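Local coordinates for protein DNA-(apurinic or apyrimidinic site) lyase (Xenopus laevis, PDB 6WCD) that cleaves DNA as a weak apurinic/apyrimidinic endonuclease and 3'-5' exonuclease in base excision repair, represented here by its catalytic domain, at residues 114-119 against 154-159; 58-63 against 81-86. All blocks are in the same frame, centred on the assembly; numbering follows the deposited sequence.

Contact 1 of 2, residues 114-119 against 154-159; sequences DQEGRA and KTYKLR. With BU1 (1,4-butanediol), chain G.
Glu116 brings its carboxylate against the phenol end of Tyr156 from the opposite direction, its CD lying 3.1 Å from Tyr156 OH and its OE1 3.6 Å from Tyr156 CE2. The acid and ring planes differ by 25°; the angles to both oxygens are poor for a hydrogen bond, and the tyrosine hydroxyl bonds to Ser112 O. Tyr156 reaches out from its helix to the loop because its CG stands anti to the backbone N (chi1 -177°), and its long, flat side chain carries the hydroxyl that far. Arg118 approaches the edge of the same ring, NE being 4.2 Å from Tyr156 CE2. Its NE and NH1 both grip Glu116 OE1, at 2.9 Å for NE and 3.1 Å for NH1, each pairing near the guanidinium plane. Between the two residues the chain turns at Gly117, a left-handed backbone conformation that glycine adopts easily. In this DNase I-like fold, the contact joins the loop before strand 119-127 to helix 152-173. Glu116 OE1 also forms a salt bridge with Arg153, which makes a cation-pi contact with Tyr156. Shortening Glu116 to an alanine would remove the carboxylate and is likely to leave Arg118 and Arg153 without their shared negative partner, with Arg118 less fixed in rotation. Arg118 NH2 in turn holds the backbone O of Tyr142, by similarity an active-site residue. Elsewhere on the helix, Lys154 and Lys157 line a pocket occupied by 1,4-butanediol.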
loop_
_atom_site.group_PDB
_atom_site.type_symbol
_atom_site.label_atom_id
_atom_site.label_comp_id
_atom_site.label_asym_id
_atom_site.label_seq_id
_atom_site.Cartn_x
_atom_site.Cartn_y
_atom_site.Cartn_z
ATOM N N ASP A 114 6.925 12.021 -5.695
ATOM C CA ASP A 114 6.251 12.023 -4.418
ATOM C C ASP A 114 5.035 12.944 -4.318
ATOM O O ASP A 114 4.278 12.830 -3.349
ATOM C CB ASP A 114 7.244 12.399 -3.303
ATOM C CG ASP A 114 7.837 11.194 -2.649
ATOM O OD1 ASP A 114 7.439 10.043 -2.969
ATOM O OD2 ASP A 114 8.698 11.420 -1.762
ATOM N N GLN A 115 4.738 13.735 -5.348
ATOM C CA GLN A 115 3.679 14.726 -5.220
ATOM C C GLN A 115 2.303 14.234 -5.648
ATOM O O GLN A 115 1.379 15.049 -5.727
ATOM C CB GLN A 115 4.035 15.981 -6.029
ATOM C CG GLN A 115 4.007 15.764 -7.499
ATOM C CD GLN A 115 4.364 17.005 -8.305
ATOM O OE1 GLN A 115 4.690 18.065 -7.753
ATOM N NE2 GLN A 115 4.336 16.873 -9.625
ATOM N N GLU A 116 2.134 12.972 -5.989
ATOM C CA GLU A 116 0.852 12.488 -6.474
ATOM C C GLU A 116 0.101 11.639 -5.446
ATOM O O GLU A 116 -0.879 10.975 -5.785
ATOM C CB GLU A 116 1.035 11.683 -7.769
ATOM C CG GLU A 116 1.556 12.527 -8.906
ATOM C CD GLU A 116 1.586 11.833 -10.273
ATOM O OE1 GLU A 116 1.135 10.650 -10.428
ATOM O OE2 GLU A 116 2.109 12.497 -11.229
ATOM N N GLY A 117 0.507 11.698 -4.195
ATOM C CA GLY A 117 -0.236 10.985 -3.158
ATOM C C GLY A 117 -0.196 9.482 -3.298
ATOM O O GLY A 117 -1.220 8.813 -3.134
ATOM N N ARG A 118 0.961 8.933 -3.641
ATOM C CA ARG A 118 1.052 7.517 -3.953
ATOM C C ARG A 118 1.728 6.642 -2.918
ATOM O O ARG A 118 1.839 5.432 -3.120
ATOM C CB ARG A 118 1.813 7.358 -5.277
ATOM C CG ARG A 118 1.054 7.947 -6.459
ATOM C CD ARG A 118 1.775 7.700 -7.793
ATOM N NE ARG A 118 0.963 8.249 -8.856
ATOM C CZ ARG A 118 -0.141 7.710 -9.335
ATOM N NH1 ARG A 118 -0.868 8.344 -10.226
ATOM N NH2 ARG A 118 -0.491 6.497 -8.957
ATOM N N ALA A 119 2.213 7.191 -1.826
ATOM C CA ALA A 119 2.853 6.373 -0.803
ATOM C C ALA A 119 2.702 6.984 0.582
ATOM O O ALA A 119 2.847 8.204 0.757
ATOM C CB ALA A 119 4.332 6.193 -1.090
ATOM N N LYS A 154 5.206 6.176 -18.763
ATOM C CA LYS A 154 5.847 4.874 -18.614
ATOM C C LYS A 154 7.177 5.010 -17.874
ATOM O O LYS A 154 7.485 4.229 -16.986
ATOM C CB LYS A 154 6.049 4.216 -19.966
ATOM C CG LYS A 154 6.576 2.801 -19.859
ATOM C CD LYS A 154 6.896 2.248 -21.262
ATOM C CE LYS A 154 7.563 0.881 -21.175
ATOM N NZ LYS A 154 7.762 0.234 -22.509
ATOM N N THR A 155 7.921 6.056 -18.224
ATOM C CA THR A 155 9.174 6.322 -17.516
ATOM C C THR A 155 8.919 6.649 -16.064
ATOM O O THR A 155 9.573 6.109 -15.163
ATOM C CB THR A 155 9.874 7.508 -18.171
ATOM O OG1 THR A 155 10.056 7.268 -19.569
ATOM C CG2 THR A 155 11.230 7.736 -17.545
ATOM N N TYR A 156 7.902 7.467 -15.802
ATOM C CA TYR A 156 7.530 7.777 -14.423
ATOM C C TYR A 156 7.261 6.518 -13.616
ATOM O O TYR A 156 7.693 6.377 -12.489
ATOM C CB TYR A 156 6.310 8.728 -14.464
ATOM C CG TYR A 156 5.788 9.242 -13.154
ATOM C CD1 TYR A 156 6.352 10.346 -12.563
ATOM C CD2 TYR A 156 4.725 8.659 -12.528
ATOM C CE1 TYR A 156 5.902 10.808 -11.335
ATOM C CE2 TYR A 156 4.257 9.113 -11.282
ATOM C CZ TYR A 156 4.856 10.251 -10.751
ATOM O OH TYR A 156 4.402 10.717 -9.512
ATOM N N LYS A 157 6.509 5.572 -14.198
ATOM C CA LYS A 157 6.154 4.358 -13.492
ATOM C C LYS A 157 7.408 3.541 -13.117
ATOM O O LYS A 157 7.528 3.048 -11.980
ATOM C CB LYS A 157 5.198 3.533 -14.381
ATOM C CG LYS A 157 4.751 2.230 -13.701
ATOM C CD LYS A 157 3.879 1.402 -14.669
ATOM C CE LYS A 157 3.320 0.196 -13.889
ATOM N NZ LYS A 157 2.502 -0.702 -14.740
ATOM N N LEU A 158 8.331 3.404 -14.083
ATOM C CA LEU A 158 9.532 2.597 -13.836
ATOM C C LEU A 158 10.429 3.291 -12.808
ATOM O O LEU A 158 11.015 2.629 -11.951
ATOM C CB LEU A 158 10.258 2.324 -15.142
ATOM C CG LEU A 158 9.405 1.543 -16.168
ATOM C CD1 LEU A 158 10.102 1.466 -17.512
ATOM C CD2 LEU A 158 9.167 0.144 -15.647
ATOM N N ARG A 159 10.508 4.628 -12.880
ATOM C CA ARG A 159 11.278 5.367 -11.868
ATOM C C ARG A 159 10.654 5.285 -10.499
ATOM O O ARG A 159 11.364 5.189 -9.496
ATOM C CB ARG A 159 11.463 6.795 -12.338
ATOM C CG ARG A 159 12.322 6.907 -13.614
ATOM C CD ARG A 159 13.738 6.541 -13.362
ATOM N NE ARG A 159 14.416 7.665 -12.732
ATOM C CZ ARG A 159 15.719 7.730 -12.570
ATOM N NH1 ARG A 159 16.465 6.678 -12.870
ATOM N NH2 ARG A 159 16.267 8.854 -12.115
HETATM C C1 BU1 G . 2.606 -3.380 -16.347
HETATM C C2 BU1 G . 4.134 -3.275 -16.224
HETATM C C3 BU1 G . 4.653 -1.854 -16.478
HETATM C C4 BU1 G . 5.675 -1.820 -17.622
HETATM O O5 BU1 G . 2.250 -4.680 -16.760
HETATM O O6 BU1 G . 5.467 -0.649 -18.372
#

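Contact 2 of 2, residues 58-63 against 81-86; sequences FSRVRS and AEEGLS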
loop_
_atom_site.group_PDB
_atom_site.type_symbol
_atom_site.label_atom_id
_atom_site.label_comp_id
_atom_site.label_asym_id
_atom_site.label_seq_id
_atom_site.Cartn_x
_atom_site.Cartn_y
_atom_site.Cartn_z
ATOM N N PHE A 58 -1.886 12.963 0.323
ATOM C CA PHE A 58 -2.770 13.659 -0.594
ATOM C C PHE A 58 -2.031 14.096 -1.849
ATOM O O PHE A 58 -0.943 14.680 -1.759
ATOM C CB PHE A 58 -3.305 14.905 0.088
ATOM C CG PHE A 58 -3.999 14.669 1.372
ATOM C CD1 PHE A 58 -5.274 14.174 1.415
ATOM C CD2 PHE A 58 -3.400 15.039 2.571
ATOM C CE1 PHE A 58 -5.960 14.000 2.588
ATOM C CE2 PHE A 58 -4.044 14.847 3.793
ATOM C CZ PHE A 58 -5.348 14.364 3.806
ATOM N N SER A 59 -2.648 13.883 -2.998
ATOM C CA SER A 59 -2.067 14.385 -4.226
ATOM C C SER A 59 -1.992 15.900 -4.181
ATOM O O SER A 59 -2.920 16.577 -3.736
ATOM C CB SER A 59 -2.899 13.981 -5.393
ATOM O OG SER A 59 -2.511 14.672 -6.560
ATOM N N ARG A 60 -0.924 16.459 -4.735
ATOM C CA ARG A 60 -0.792 17.885 -4.787
ATOM C C ARG A 60 -0.955 18.383 -6.214
ATOM O O ARG A 60 -0.820 19.574 -6.442
ATOM C CB ARG A 60 0.604 18.271 -4.300
ATOM C CG ARG A 60 0.791 18.095 -2.806
ATOM C CD ARG A 60 2.195 17.671 -2.455
ATOM N NE ARG A 60 2.460 17.791 -1.023
ATOM C CZ ARG A 60 2.022 16.945 -0.093
ATOM N NH1 ARG A 60 1.278 15.895 -0.425
ATOM N NH2 ARG A 60 2.337 17.150 1.178
ATOM N N VAL A 61 -1.305 17.518 -7.167
ATOM C CA VAL A 61 -1.307 17.950 -8.575
ATOM C C VAL A 61 -2.665 18.030 -9.244
ATOM O O VAL A 61 -2.742 18.484 -10.402
ATOM C CB VAL A 61 -0.398 17.055 -9.445
ATOM C CG1 VAL A 61 1.047 17.098 -8.936
ATOM C CG2 VAL A 61 -0.935 15.674 -9.529
ATOM N N ARG A 62 -3.709 17.493 -8.623
ATOM C CA ARG A 62 -5.022 17.429 -9.231
ATOM C C ARG A 62 -6.013 17.087 -8.128
ATOM O O ARG A 62 -5.749 16.203 -7.325
ATOM C CB ARG A 62 -5.075 16.287 -10.259
ATOM C CG ARG A 62 -6.353 16.168 -11.066
ATOM C CD ARG A 62 -6.156 15.201 -12.234
ATOM N NE ARG A 62 -4.902 15.472 -12.931
ATOM C CZ ARG A 62 -4.091 14.549 -13.433
ATOM N NH1 ARG A 62 -4.404 13.268 -13.355
ATOM N NH2 ARG A 62 -2.968 14.915 -14.035
ATOM N N SER A 63 -7.149 17.758 -8.095
ATOM C CA SER A 63 -8.185 17.471 -7.086
ATOM C C SER A 63 -8.872 16.131 -7.336
ATOM O O SER A 63 -9.169 15.735 -8.473
ATOM C CB SER A 63 -9.190 18.611 -7.111
ATOM O OG SER A 63 -10.225 18.443 -6.159
ATOM N N ALA A 81 5.478 8.033 11.167
ATOM C CA ALA A 81 4.708 7.997 9.931
ATOM C C ALA A 81 5.204 9.096 9.005
ATOM O O ALA A 81 5.579 10.179 9.458
ATOM C CB ALA A 81 3.199 8.182 10.174
ATOM N N GLU A 82 5.214 8.813 7.718
ATOM C CA GLU A 82 5.775 9.730 6.736
ATOM C C GLU A 82 5.113 9.567 5.393
ATOM O O GLU A 82 4.858 8.436 4.978
ATOM C CB GLU A 82 7.286 9.468 6.633
ATOM C CG GLU A 82 8.056 10.473 5.830
ATOM C CD GLU A 82 9.589 10.238 5.843
ATOM O OE1 GLU A 82 10.087 9.462 6.669
ATOM O OE2 GLU A 82 10.275 10.861 5.020
ATOM N N GLU A 83 4.893 10.673 4.662
ATOM C CA GLU A 83 4.365 10.652 3.319
ATOM C C GLU A 83 5.507 10.461 2.316
ATOM O O GLU A 83 6.592 11.048 2.470
ATOM C CB GLU A 83 3.717 12.010 3.002
ATOM C CG GLU A 83 2.298 12.211 3.142
ATOM C CD GLU A 83 1.952 13.536 2.436
ATOM O OE1 GLU A 83 1.538 13.493 1.257
ATOM O OE2 GLU A 83 2.183 14.608 3.041
ATOM N N GLY A 84 5.240 9.730 1.248
ATOM C CA GLY A 84 6.132 9.681 0.126
ATOM C C GLY A 84 7.234 8.671 0.346
ATOM O O GLY A 84 7.384 8.097 1.415
ATOM N N LEU A 85 8.026 8.478 -0.694
ATOM C CA LEU A 85 9.172 7.566 -0.676
ATOM C C LEU A 85 10.517 8.240 -0.591
ATOM O O LEU A 85 11.511 7.541 -0.287
ATOM C CB LEU A 85 9.174 6.694 -1.941
ATOM C CG LEU A 85 7.970 5.786 -2.097
ATOM C CD1 LEU A 85 7.945 5.165 -3.470
ATOM C CD2 LEU A 85 7.919 4.730 -1.042
ATOM N N SER A 86 10.607 9.539 -0.825
ATOM C CA SER A 86 11.896 10.201 -0.947
ATOM C C SER A 86 12.245 11.147 0.187
ATOM O O SER A 86 13.404 11.574 0.255
ATOM C CB SER A 86 11.980 11.003 -2.236
ATOM O OG SER A 86 11.249 12.203 -2.126
#
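Arg60 and Glu83 meet end-on in a two-pronged salt bridge, one nitrogen to each carboxylate oxygen. Arg60 NH1 donates to Glu83 OE1 at 2.9 Å, and Arg60 NH2 to Glu83 OE2 at 3.2 Å. Both oxygens use their syn lone pairs, but the carboxylate is twisted 37° from the guanidinium plane, so neither oxygen lies quite flat with the donors. Arginine suits this place because it offers two parallel N-H groups at the end of a long arm, which starts near the surface and bends at chi2 (146°) to reach the buried acid. Glu83 has a further partner in Ser57, whose OG bonds to OE1; that oxygen is thus satisfied twice, by a charged and a neutral group. Arg60 NH1 also makes a weak bond to Phe58 O, at 2.9 Å with an N-H...O angle of only 116°. In the same loop, Ser59 OG accepts from Val61 N at 3.2 Å, an ST turn for which a short hydroxyl side chain is well suited. Phe89 makes a cation-pi contact with Arg60. Glu83 belongs to a proposed Claspin-like CKB motif and stands at the end of strand 80-83, which pairs antiparallel with strand 119-127 in the eight-stranded sheet. Beyond it Leu85 packs on helix 152-173, while the 58-63 loop links strands 53-57 and 68-72 of the six-stranded sheet.

The contacts follow one another along the chain, contact 2 closing before contact 1 opens, and their centres lie about 10 Å apart on the same side of the chain's centre. They meet directly: Asp114 probably hydrogen-bonds to Leu85 N and Ser86 OG, while backbone bonds join Gln115 to Arg60 and Ala119 to Gly84. The last of these lies where strands 80-83 and 119-127 of the eight-stranded sheet begin to part. Contact 2 ties that sheet to a loop of the six-stranded one, and contact 1 joins the loop leading into strand 119-127 to helix 152-173. Held this way, loop 114-119 carries Arg118, which binds the backbone of Tyr142, an active-site residue by similarity.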